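Local coordinates for gluconokinase (Sinorhizobium meliloti, PDB 3T61), which probably catalyses the transfer of a phosphate group from ATP to D-gluconate, yielding 6-phospho-D-gluconate and ADP, at residues A[19-25]-A[88-94]; A[69-73]-A[97-103]; A[115-119]-A[148-152]; A[121-125]-A[141-145]. One frame throughout, in Å; residues are numbered along the deposited sequence.

Interaction 1 pairs two central strands of the parallel sheet; the other three lie round one end. Interaction 3 joins it through the next strand: M24 N to V115 O and V22 O to V115 N, both 2.8 Å, are probable hydrogen bonds. Interaction 2 lies about 15 Å from both, centre to centre, and meets interaction 3 where R98 N is 2.9 Å from E149 OE1. Interaction 4 is nested in the chain loop that interaction 3 closes, about 12 Å away between centres. The probable P-loop begins at G25 of interaction 1; F116 of interaction 3 touches it. A phosphate ion, probably from the crystallisation liquor though such ions often mark pockets, lies about 6 Å from the S92 side chain.

Interaction 1 (A[19-25]-A[88-94]); sequences GSIVVMG and PVVVSCS
I21 and V91 belong to a ladder of backbone hydrogen bonds that fixes 19-25 against 88-94. I21 N donates to V89 O, and V91 N returns a bond to I21 O at 2.8 Å. Next come V23 N to V91 O at 2.9 Å and C93 N to V23 O at 3.0 Å. I21 thus bonds to V89 and V91, which flank its partner V90, and V23 to V91 and C93, as in a parallel pair; the axes of 21-24 and 90-92 come within 4.6 Å, their directions 22° apart. Beyond the strands, G25 N reaches S94 O at 3.2 Å. The pair forms the middle of the parallel α/β sheet of a P-loop kinase, with 113-118 beside 21-24 and 46-48 beside 90-92. G25, whose backbone angles disfavour any side chain, probably opens the Walker A loop, and its carbonyl accepts from K31 NZ. A side-chain bond starts the ladder: S20 OG, anti to its own carbonyl carbon (chi1 -79°), accepts from V89 N at 3.1 Å. Apolar contacts divide between the two faces. On one, V23 CG2 meets V90 CG1 at 4.1 Å; from the other, V22 CG1 reaches C93 CB at 4.0 Å beneath L83 and W75.

Interaction 2 (A[69-73]-A[97-103]); sequences DDDRW and KRSYRDK
D69, R72 and W73 meet K97, Y100 and K103 in a mixed polar and aromatic contact at the protein surface, between the first turns of helices 69-83 and 98-106. The axes run 11.8 Å apart and 19° from parallel, so long side chains do the bridging. The D69 carboxylate has two partners: Y100 OH donates to OD1, at a modelled length too short to interpret, and K97 NZ forms a salt bridge to OD2 at 2.9 Å, on its syn side. R72 NH1 donates to Y100 OH at 3.0 Å, a bent bond (135°), so the hydroxyl appears to link a carboxylate to a guanidinium. The edge of the Y100 ring points at the face of the W73 six-membered ring, a T-shaped pair with planes at 84° and centroids 5.4 Å apart. K97 CB lies over the centre of the Y100 ring, and K103 CG packs 3.6 Å from W73 CZ3. A phenylalanine in place of Y100 would probably keep the T-shaped pair but leave D69 OD1 and R72 NH1 without the hydroxyl between them. The two helices lie on successive beta-alpha-beta crossovers of the parallel sheet, one leading into strand 90-92 and the other out of it.

Interaction 3 (A[115-119]-A[148-152]); sequences VFLHG and LEDPR
The F116 ring is sandwiched: P151 covers one face and H118 CB the other, while L148 and R152 stand at its edge. Here strand 113-118 of the central parallel sheet is overlaid by the loop that ends its crossover, between helix 138-147 and strand 157-161. P151 CD sits 3.6 Å from the ring centroid and only 12° off the normal, a CH-pi contact, with P151 CG 3.4 Å from F116 CG. On the opposite face H118 CB is offset toward the rim. At the edge, L148 CD2 meets F116 CZ at 3.7 Å, and F116 CE2 lies over a face of the R152 guanidinium, 4.1 Å from NE. With CG anti to the backbone N (chi1 174°), F116 projects from the strand into that loop; it also touches the probable P-loop, and M24 packs on both F116 and P151. The H118 imidazole has R152 NH1 over one face, 3.5 Å from CE1, the two planes turned 51° apart. No hydrogen bond crosses this contact, so its polar order comes from within 148-152. The D150 carboxylate lies close to the plane of the R152 guanidinium in a salt bridge, which probably holds the arginine beside the two rings. D150 OD1 accepts twice: from R152 NE at 3.1 Å, through its syn lone pair, and from R152 N at 2.7 Å, closing an Asx turn.

Interaction 4 (A[121-125]-A[141-145]); sequences ESVLA and LQTQL
L141 CD2 is the main bump, entering a shallow hollow on helix 121-132 bounded by E121, L124 and A125. Its walls are E121 CG at 3.5 Å and A125 CB at 4.0 Å, with E121 O alongside. One turn on, L145 divides its two methyls between E121 and L124: CD1 lies 3.5 Å from E121 CB, and CD2 3.9 Å from L124 CD1. L124 CD1 rests against both leucines, 4.0 Å from L141 CD1, while the aliphatic part of E121 lies across L141 CD2 and L145 CD1, CG over the first and CB over the second. E121 has CG anti to its backbone N (chi1 -178°), an extended chain that takes the carboxylate beyond the leucines to Q142. There OE1 accepts through its syn lone pair from Q142 NE2 at 3.0 Å, in the amide plane. Cutting E121 back to an alanine is likely to open a gap beside L141 CD2 and leave the Q142 amide without this acceptor. The segment axes approach to 11.0 Å at 129°, room for the leucines to reach across. V26 of the probable P-loop touches L124 and L145, and the helix pair is consistent with the lid region that P-loop kinases carry beside the nucleotide site.

Interaction 1 (A[19-25]-A[88-94])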
loop_
_atom_site.group_PDB
_atom_site.type_symbol
_atom_site.label_atom_id
_atom_site.label_comp_id
_atom_site.label_asym_id
_atom_site.label_seq_id
_atom_site.Cartn_x
_atom_site.Cartn_y
_atom_site.Cartn_z
ATOM N N GLY A 19 6.113 26.180 -9.743
ATOM C CA GLY A 19 6.906 24.965 -9.739
ATOM C C GLY A 19 6.160 23.852 -9.032
ATOM O O GLY A 19 5.083 24.079 -8.485
ATOM N N SER A 20 6.731 22.654 -9.041
ATOM C CA SER A 20 6.105 21.510 -8.399
ATOM C C SER A 20 6.146 21.600 -6.873
ATOM O O SER A 20 7.082 22.154 -6.297
ATOM C CB SER A 20 6.769 20.218 -8.883
ATOM O OG SER A 20 6.280 19.863 -10.166
ATOM N N ILE A 21 5.118 21.054 -6.230
ATOM C CA ILE A 21 5.015 21.081 -4.775
ATOM C C ILE A 21 4.902 19.681 -4.169
ATOM O O ILE A 21 4.074 18.881 -4.601
ATOM C CB ILE A 21 3.742 21.843 -4.303
ATOM C CG1 ILE A 21 3.628 23.202 -4.990
ATOM C CG2 ILE A 21 3.760 21.990 -2.787
ATOM C CD1 ILE A 21 4.760 24.126 -4.688
ATOM N N VAL A 22 5.727 19.391 -3.169
ATOM C CA VAL A 22 5.633 18.117 -2.476
ATOM C C VAL A 22 5.060 18.386 -1.077
ATOM O O VAL A 22 5.600 19.212 -0.336
ATOM C CB VAL A 22 7.005 17.439 -2.291
ATOM C CG1 VAL A 22 6.852 16.226 -1.355
ATOM C CG2 VAL A 22 7.572 16.987 -3.640
ATOM N N VAL A 23 3.961 17.723 -0.722
ATOM C CA VAL A 23 3.394 17.880 0.620
ATOM C C VAL A 23 3.912 16.659 1.372
ATOM O O VAL A 23 3.544 15.531 1.055
ATOM C CB VAL A 23 1.841 17.893 0.602
ATOM C CG1 VAL A 23 1.295 18.189 2.012
ATOM C CG2 VAL A 23 1.342 18.952 -0.382
HETATM N N MSE A 24 4.791 16.898 2.346
HETATM C CA MSE A 24 5.422 15.841 3.128
HETATM C C MSE A 24 4.943 15.773 4.576
HETATM O O MSE A 24 4.089 16.548 5.002
HETATM C CB MSE A 24 6.945 16.026 3.112
HETATM C CG MSE A 24 7.386 17.285 3.855
HETATM SE SE MSE A 24 9.271 17.498 3.940
HETATM C CE MSE A 24 9.574 16.190 5.318
ATOM N N GLY A 25 5.515 14.837 5.327
ATOM C CA GLY A 25 5.125 14.651 6.711
ATOM C C GLY A 25 4.842 13.174 6.937
ATOM O O GLY A 25 4.596 12.445 5.966
ATOM N N PRO A 88 3.816 22.240 -13.647
ATOM C CA PRO A 88 3.827 22.008 -12.200
ATOM C C PRO A 88 2.852 20.938 -11.725
ATOM O O PRO A 88 1.746 20.798 -12.253
ATOM C CB PRO A 88 3.480 23.381 -11.630
ATOM C CG PRO A 88 4.034 24.317 -12.648
ATOM C CD PRO A 88 3.590 23.666 -13.935
ATOM N N VAL A 89 3.273 20.187 -10.715
ATOM C CA VAL A 89 2.434 19.145 -10.149
ATOM C C VAL A 89 2.545 19.177 -8.625
ATOM O O VAL A 89 3.544 19.639 -8.080
ATOM C CB VAL A 89 2.856 17.734 -10.676
ATOM C CG1 VAL A 89 4.256 17.380 -10.195
ATOM C CG2 VAL A 89 1.870 16.694 -10.225
ATOM N N VAL A 90 1.501 18.717 -7.942
ATOM C CA VAL A 90 1.523 18.649 -6.488
ATOM C C VAL A 90 1.525 17.171 -6.121
ATOM O O VAL A 90 0.617 16.437 -6.501
ATOM C CB VAL A 90 0.285 19.299 -5.857
ATOM C CG1 VAL A 90 0.372 19.174 -4.355
ATOM C CG2 VAL A 90 0.175 20.760 -6.281
ATOM N N VAL A 91 2.538 16.731 -5.383
ATOM C CA VAL A 91 2.625 15.326 -5.006
ATOM C C VAL A 91 2.755 15.093 -3.512
ATOM O O VAL A 91 3.575 15.721 -2.853
ATOM C CB VAL A 91 3.848 14.622 -5.664
ATOM C CG1 VAL A 91 3.887 13.154 -5.246
ATOM C CG2 VAL A 91 3.782 14.745 -7.184
ATOM N N SER A 92 1.950 14.174 -2.990
ATOM C CA SER A 92 2.026 13.820 -1.588
ATOM C C SER A 92 3.127 12.756 -1.459
ATOM O O SER A 92 3.126 11.744 -2.158
ATOM C CB SER A 92 0.678 13.279 -1.089
ATOM O OG SER A 92 0.255 12.134 -1.813
ATOM N N CYS A 93 4.075 13.006 -0.568
ATOM C CA CYS A 93 5.180 12.101 -0.350
ATOM C C CYS A 93 5.802 12.414 1.004
ATOM O O CYS A 93 6.283 13.519 1.227
ATOM C CB CYS A 93 6.215 12.279 -1.472
ATOM S SG CYS A 93 7.709 11.332 -1.234
ATOM N N SER A 94 5.793 11.435 1.903
ATOM C CA SER A 94 6.341 11.606 3.246
ATOM C C SER A 94 7.717 12.276 3.262
ATOM O O SER A 94 7.979 13.122 4.123
ATOM C CB SER A 94 6.385 10.255 3.970
ATOM O OG SER A 94 6.945 9.249 3.161
#

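Interaction 2 (A[69-73]-A[97-103])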
loop_
_atom_site.group_PDB
_atom_site.type_symbol
_atom_site.label_atom_id
_atom_site.label_comp_id
_atom_site.label_asym_id
_atom_site.label_seq_id
_atom_site.Cartn_x
_atom_site.Cartn_y
_atom_site.Cartn_z
ATOM N N ASP A 69 15.474 1.941 3.604
ATOM C CA ASP A 69 15.942 2.912 2.616
ATOM C C ASP A 69 15.893 2.274 1.231
ATOM O O ASP A 69 15.429 2.889 0.271
ATOM C CB ASP A 69 17.389 3.334 2.891
ATOM C CG ASP A 69 17.499 4.383 3.962
ATOM O OD1 ASP A 69 16.881 5.456 3.808
ATOM O OD2 ASP A 69 18.212 4.133 4.956
ATOM N N ASP A 70 16.385 1.043 1.129
ATOM C CA ASP A 70 16.385 0.333 -0.144
ATOM C C ASP A 70 14.966 0.250 -0.715
ATOM O O ASP A 70 14.767 0.477 -1.903
ATOM C CB ASP A 70 16.972 -1.080 0.017
ATOM C CG ASP A 70 18.467 -1.069 0.350
ATOM O OD1 ASP A 70 19.090 0.014 0.301
ATOM O OD2 ASP A 70 19.024 -2.148 0.649
ATOM N N ASP A 71 13.980 -0.068 0.129
ATOM C CA ASP A 71 12.597 -0.165 -0.340
ATOM C C ASP A 71 12.105 1.151 -0.932
ATOM O O ASP A 71 11.410 1.161 -1.951
ATOM C CB ASP A 71 11.628 -0.529 0.792
ATOM C CG ASP A 71 11.817 -1.932 1.321
ATOM O OD1 ASP A 71 12.250 -2.815 0.562
ATOM O OD2 ASP A 71 11.496 -2.149 2.510
ATOM N N ARG A 72 12.467 2.257 -0.286
ATOM C CA ARG A 72 12.018 3.581 -0.715
ATOM C C ARG A 72 12.600 4.165 -1.995
ATOM O O ARG A 72 11.881 4.792 -2.770
ATOM C CB ARG A 72 12.210 4.598 0.423
ATOM C CG ARG A 72 11.467 4.228 1.698
ATOM C CD ARG A 72 11.064 5.446 2.496
ATOM N NE ARG A 72 10.471 5.063 3.773
ATOM C CZ ARG A 72 11.176 4.725 4.851
ATOM N NH1 ARG A 72 12.506 4.730 4.811
ATOM N NH2 ARG A 72 10.553 4.372 5.969
ATOM N N TRP A 73 13.891 3.969 -2.220
ATOM C CA TRP A 73 14.541 4.523 -3.406
ATOM C C TRP A 73 13.840 4.322 -4.746
ATOM O O TRP A 73 13.693 5.272 -5.506
ATOM C CB TRP A 73 15.989 4.051 -3.468
ATOM C CG TRP A 73 16.822 4.877 -2.569
ATOM C CD1 TRP A 73 17.545 4.450 -1.495
ATOM C CD2 TRP A 73 16.949 6.302 -2.601
ATOM N NE1 TRP A 73 18.111 5.522 -0.854
ATOM C CE2 TRP A 73 17.762 6.670 -1.512
ATOM C CE3 TRP A 73 16.451 7.302 -3.446
ATOM C CZ2 TRP A 73 18.090 8.002 -1.242
ATOM C CZ3 TRP A 73 16.777 8.622 -3.180
ATOM C CH2 TRP A 73 17.589 8.961 -2.086
ATOM N N LYS A 97 13.566 11.588 5.081
ATOM C CA LYS A 97 14.983 11.908 5.231
ATOM C C LYS A 97 15.469 13.021 4.314
ATOM O O LYS A 97 14.846 13.327 3.295
ATOM C CB LYS A 97 15.836 10.657 5.007
ATOM C CG LYS A 97 15.561 9.551 6.023
ATOM C CD LYS A 97 16.434 8.337 5.774
ATOM C CE LYS A 97 16.124 7.235 6.766
ATOM N NZ LYS A 97 17.109 6.136 6.666
ATOM N N ARG A 98 16.586 13.628 4.707
ATOM C CA ARG A 98 17.218 14.693 3.941
ATOM C C ARG A 98 17.659 14.133 2.583
ATOM O O ARG A 98 17.532 14.800 1.551
ATOM C CB ARG A 98 18.430 15.236 4.717
ATOM C CG ARG A 98 19.357 16.115 3.884
ATOM C CD ARG A 98 18.610 17.301 3.310
ATOM N NE ARG A 98 18.647 18.442 4.213
ATOM C CZ ARG A 98 19.655 19.306 4.274
ATOM N NH1 ARG A 98 20.706 19.157 3.475
ATOM N NH2 ARG A 98 19.618 20.313 5.139
ATOM N N SER A 99 18.178 12.906 2.597
ATOM C CA SER A 99 18.617 12.227 1.376
ATOM C C SER A 99 17.491 12.262 0.354
ATOM O O SER A 99 17.675 12.676 -0.784
ATOM C CB SER A 99 18.926 10.748 1.642
ATOM O OG SER A 99 19.634 10.566 2.843
ATOM N N TYR A 100 16.316 11.809 0.769
ATOM C CA TYR A 100 15.187 11.770 -0.138
ATOM C C TYR A 100 14.847 13.126 -0.740
ATOM O O TYR A 100 14.658 13.235 -1.953
ATOM C CB TYR A 100 13.951 11.198 0.560
ATOM C CG TYR A 100 14.176 9.924 1.354
ATOM C CD1 TYR A 100 15.327 9.150 1.192
ATOM C CD2 TYR A 100 13.202 9.466 2.245
ATOM C CE1 TYR A 100 15.497 7.955 1.898
ATOM C CE2 TYR A 100 13.361 8.274 2.950
ATOM C CZ TYR A 100 14.505 7.526 2.769
ATOM O OH TYR A 100 14.644 6.342 3.454
ATOM N N ARG A 101 14.776 14.160 0.092
ATOM C CA ARG A 101 14.420 15.494 -0.399
ATOM C C ARG A 101 15.487 16.087 -1.329
ATOM O O ARG A 101 15.156 16.696 -2.339
ATOM C CB ARG A 101 14.145 16.443 0.784
ATOM C CG ARG A 101 13.032 15.951 1.723
ATOM C CD ARG A 101 12.667 16.983 2.792
ATOM N NE ARG A 101 13.695 17.180 3.813
ATOM C CZ ARG A 101 13.846 16.428 4.899
ATOM N NH1 ARG A 101 13.037 15.396 5.129
ATOM N NH2 ARG A 101 14.791 16.730 5.783
ATOM N N ASP A 102 16.762 15.924 -0.986
ATOM C CA ASP A 102 17.823 16.453 -1.849
ATOM C C ASP A 102 17.758 15.812 -3.239
ATOM O O ASP A 102 17.965 16.489 -4.244
ATOM C CB ASP A 102 19.213 16.230 -1.230
ATOM C CG ASP A 102 19.448 17.104 -0.012
ATOM O OD1 ASP A 102 18.811 18.174 0.066
ATOM O OD2 ASP A 102 20.267 16.733 0.861
ATOM N N LYS A 103 17.462 14.513 -3.296
ATOM C CA LYS A 103 17.349 13.818 -4.576
ATOM C C LYS A 103 16.177 14.365 -5.366
ATOM O O LYS A 103 16.313 14.700 -6.544
ATOM C CB LYS A 103 17.157 12.315 -4.378
ATOM C CG LYS A 103 18.368 11.499 -4.763
ATOM C CD LYS A 103 18.767 11.735 -6.218
ATOM C CE LYS A 103 20.078 11.035 -6.526
ATOM N NZ LYS A 103 20.551 11.253 -7.918
#

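Interaction 3 (A[115-119]-A[148-152])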
loop_
_atom_site.group_PDB
_atom_site.type_symbol
_atom_site.label_atom_id
_atom_site.label_comp_id
_atom_site.label_asym_id
_atom_site.label_seq_id
_atom_site.Cartn_x
_atom_site.Cartn_y
_atom_site.Cartn_z
ATOM N N VAL A 115 5.930 21.381 1.475
ATOM C CA VAL A 115 4.987 21.817 2.509
ATOM C C VAL A 115 5.092 20.701 3.579
ATOM O O VAL A 115 4.700 19.555 3.343
ATOM C CB VAL A 115 3.542 21.932 1.941
ATOM C CG1 VAL A 115 2.535 22.136 3.062
ATOM C CG2 VAL A 115 3.457 23.114 0.969
ATOM N N PHE A 116 5.679 21.043 4.727
ATOM C CA PHE A 116 5.889 20.108 5.835
ATOM C C PHE A 116 4.766 20.147 6.879
ATOM O O PHE A 116 4.666 21.089 7.664
ATOM C CB PHE A 116 7.245 20.409 6.497
ATOM C CG PHE A 116 7.526 19.608 7.753
ATOM C CD1 PHE A 116 7.226 18.245 7.814
ATOM C CD2 PHE A 116 8.118 20.219 8.866
ATOM C CE1 PHE A 116 7.516 17.496 8.959
ATOM C CE2 PHE A 116 8.416 19.479 10.023
ATOM C CZ PHE A 116 8.113 18.113 10.073
ATOM N N LEU A 117 3.916 19.122 6.867
ATOM C CA LEU A 117 2.817 19.018 7.823
ATOM C C LEU A 117 3.394 18.321 9.045
ATOM O O LEU A 117 3.948 17.238 8.924
ATOM C CB LEU A 117 1.682 18.179 7.242
ATOM C CG LEU A 117 1.065 18.683 5.940
ATOM C CD1 LEU A 117 0.019 17.684 5.475
ATOM C CD2 LEU A 117 0.466 20.096 6.132
ATOM N N HIS A 118 3.248 18.929 10.218
ATOM C CA HIS A 118 3.817 18.350 11.424
ATOM C C HIS A 118 2.997 18.550 12.711
ATOM O O HIS A 118 2.215 19.502 12.858
ATOM C CB HIS A 118 5.216 18.927 11.629
ATOM C CG HIS A 118 5.209 20.389 11.947
ATOM N ND1 HIS A 118 5.302 20.869 13.236
ATOM C CD2 HIS A 118 5.029 21.474 11.154
ATOM C CE1 HIS A 118 5.181 22.185 13.224
ATOM N NE2 HIS A 118 5.012 22.579 11.973
ATOM N N GLY A 119 3.215 17.633 13.646
ATOM C CA GLY A 119 2.537 17.676 14.925
ATOM C C GLY A 119 3.198 16.630 15.792
ATOM O O GLY A 119 3.977 15.818 15.288
ATOM N N LEU A 148 11.731 10.568 10.750
ATOM C CA LEU A 148 11.614 11.943 10.266
ATOM C C LEU A 148 12.803 12.828 10.630
ATOM O O LEU A 148 13.191 12.943 11.796
ATOM C CB LEU A 148 10.335 12.608 10.799
ATOM C CG LEU A 148 10.206 14.113 10.497
ATOM C CD1 LEU A 148 10.022 14.344 9.008
ATOM C CD2 LEU A 148 9.039 14.699 11.258
ATOM N N GLU A 149 13.380 13.443 9.610
ATOM C CA GLU A 149 14.486 14.364 9.788
ATOM C C GLU A 149 13.866 15.710 9.439
ATOM O O GLU A 149 13.534 15.964 8.278
ATOM C CB GLU A 149 15.623 14.023 8.828
ATOM C CG GLU A 149 16.449 12.832 9.275
ATOM C CD GLU A 149 17.284 12.241 8.156
ATOM O OE1 GLU A 149 17.788 13.000 7.306
ATOM O OE2 GLU A 149 17.440 11.008 8.137
ATOM N N ASP A 150 13.690 16.553 10.457
ATOM C CA ASP A 150 13.072 17.865 10.284
ATOM C C ASP A 150 13.635 18.659 9.113
ATOM O O ASP A 150 14.829 18.953 9.060
ATOM C CB ASP A 150 13.197 18.688 11.568
ATOM C CG ASP A 150 12.227 19.853 11.598
ATOM O OD1 ASP A 150 12.292 20.710 10.693
ATOM O OD2 ASP A 150 11.391 19.904 12.522
ATOM N N PRO A 151 12.767 19.025 8.156
ATOM C CA PRO A 151 13.166 19.787 6.967
ATOM C C PRO A 151 13.305 21.292 7.156
ATOM O O PRO A 151 13.886 21.967 6.314
ATOM C CB PRO A 151 12.069 19.453 5.973
ATOM C CG PRO A 151 10.855 19.420 6.872
ATOM C CD PRO A 151 11.349 18.628 8.073
ATOM N N ARG A 152 12.770 21.821 8.248
ATOM C CA ARG A 152 12.838 23.253 8.490
ATOM C C ARG A 152 14.253 23.791 8.360
ATOM O O ARG A 152 15.212 23.223 8.884
ATOM C CB ARG A 152 12.223 23.588 9.852
ATOM C CG ARG A 152 10.700 23.573 9.770
ATOM C CD ARG A 152 10.008 23.717 11.099
ATOM N NE ARG A 152 10.206 22.556 11.956
ATOM C CZ ARG A 152 9.474 22.307 13.038
ATOM N NH1 ARG A 152 8.498 23.142 13.380
ATOM N NH2 ARG A 152 9.720 21.232 13.774
#

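Interaction 4 (A[121-125]-A[141-145])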
loop_
_atom_site.group_PDB
_atom_site.type_symbol
_atom_site.label_atom_id
_atom_site.label_comp_id
_atom_site.label_asym_id
_atom_site.label_seq_id
_atom_site.Cartn_x
_atom_site.Cartn_y
_atom_site.Cartn_z
ATOM N N GLU A 121 3.343 13.303 18.367
ATOM C CA GLU A 121 2.733 11.984 18.275
ATOM C C GLU A 121 1.294 12.009 18.771
ATOM O O GLU A 121 0.397 11.440 18.141
ATOM C CB GLU A 121 3.519 10.965 19.105
ATOM C CG GLU A 121 2.944 9.559 18.989
ATOM C CD GLU A 121 3.672 8.536 19.833
ATOM O OE1 GLU A 121 4.907 8.390 19.686
ATOM O OE2 GLU A 121 2.998 7.864 20.639
ATOM N N SER A 122 1.075 12.675 19.901
ATOM C CA SER A 122 -0.256 12.752 20.495
ATOM C C SER A 122 -1.286 13.387 19.572
ATOM O O SER A 122 -2.374 12.846 19.377
ATOM C CB SER A 122 -0.204 13.538 21.810
ATOM O OG SER A 122 0.814 13.038 22.657
ATOM N N VAL A 123 -0.948 14.546 19.016
ATOM C CA VAL A 123 -1.872 15.241 18.131
ATOM C C VAL A 123 -2.111 14.430 16.867
ATOM O O VAL A 123 -3.243 14.309 16.407
ATOM C CB VAL A 123 -1.343 16.643 17.758
ATOM C CG1 VAL A 123 -2.219 17.262 16.686
ATOM C CG2 VAL A 123 -1.329 17.528 18.989
ATOM N N LEU A 124 -1.035 13.890 16.302
ATOM C CA LEU A 124 -1.149 13.074 15.102
ATOM C C LEU A 124 -2.074 11.883 15.352
ATOM O O LEU A 124 -3.006 11.646 14.585
ATOM C CB LEU A 124 0.237 12.584 14.665
ATOM C CG LEU A 124 1.146 13.663 14.064
ATOM C CD1 LEU A 124 2.583 13.192 14.054
ATOM C CD2 LEU A 124 0.659 14.010 12.658
ATOM N N ALA A 125 -1.830 11.142 16.436
ATOM C CA ALA A 125 -2.659 9.974 16.751
ATOM C C ALA A 125 -4.127 10.348 16.932
ATOM O O ALA A 125 -5.021 9.688 16.401
ATOM C CB ALA A 125 -2.144 9.285 18.004
ATOM N N LEU A 141 3.493 4.898 14.025
ATOM C CA LEU A 141 3.675 6.333 14.206
ATOM C C LEU A 141 5.023 6.700 14.828
ATOM O O LEU A 141 5.694 7.616 14.359
ATOM C CB LEU A 141 2.535 6.907 15.056
ATOM C CG LEU A 141 2.539 8.428 15.260
ATOM C CD1 LEU A 141 2.618 9.153 13.911
ATOM C CD2 LEU A 141 1.285 8.835 16.025
ATOM N N GLN A 142 5.436 5.984 15.868
ATOM C CA GLN A 142 6.705 6.292 16.512
ATOM C C GLN A 142 7.883 6.089 15.565
ATOM O O GLN A 142 8.806 6.900 15.524
ATOM C CB GLN A 142 6.858 5.453 17.780
ATOM C CG GLN A 142 5.677 5.659 18.719
ATOM C CD GLN A 142 5.866 5.042 20.089
ATOM O OE1 GLN A 142 6.150 3.851 20.218
ATOM N NE2 GLN A 142 5.697 5.855 21.125
ATOM N N THR A 143 7.839 5.018 14.786
ATOM C CA THR A 143 8.899 4.742 13.832
ATOM C C THR A 143 8.966 5.846 12.767
ATOM O O THR A 143 10.053 6.241 12.346
ATOM C CB THR A 143 8.685 3.366 13.182
ATOM O OG1 THR A 143 8.873 2.354 14.176
ATOM C CG2 THR A 143 9.663 3.143 12.051
ATOM N N GLN A 144 7.806 6.339 12.341
ATOM C CA GLN A 144 7.743 7.422 11.355
ATOM C C GLN A 144 8.455 8.633 11.953
ATOM O O GLN A 144 9.335 9.241 11.331
ATOM C CB GLN A 144 6.294 7.827 11.075
ATOM C CG GLN A 144 5.467 6.867 10.239
ATOM C CD GLN A 144 5.834 6.897 8.771
ATOM O OE1 GLN A 144 6.577 6.051 8.291
ATOM N NE2 GLN A 144 5.317 7.880 8.055
ATOM N N LEU A 145 8.061 8.974 13.175
ATOM C CA LEU A 145 8.631 10.114 13.873
ATOM C C LEU A 145 10.124 9.990 14.129
ATOM O O LEU A 145 10.839 10.977 14.050
ATOM C CB LEU A 145 7.879 10.342 15.185
ATOM C CG LEU A 145 6.409 10.700 14.964
ATOM C CD1 LEU A 145 5.682 10.759 16.304
ATOM C CD2 LEU A 145 6.318 12.036 14.226
#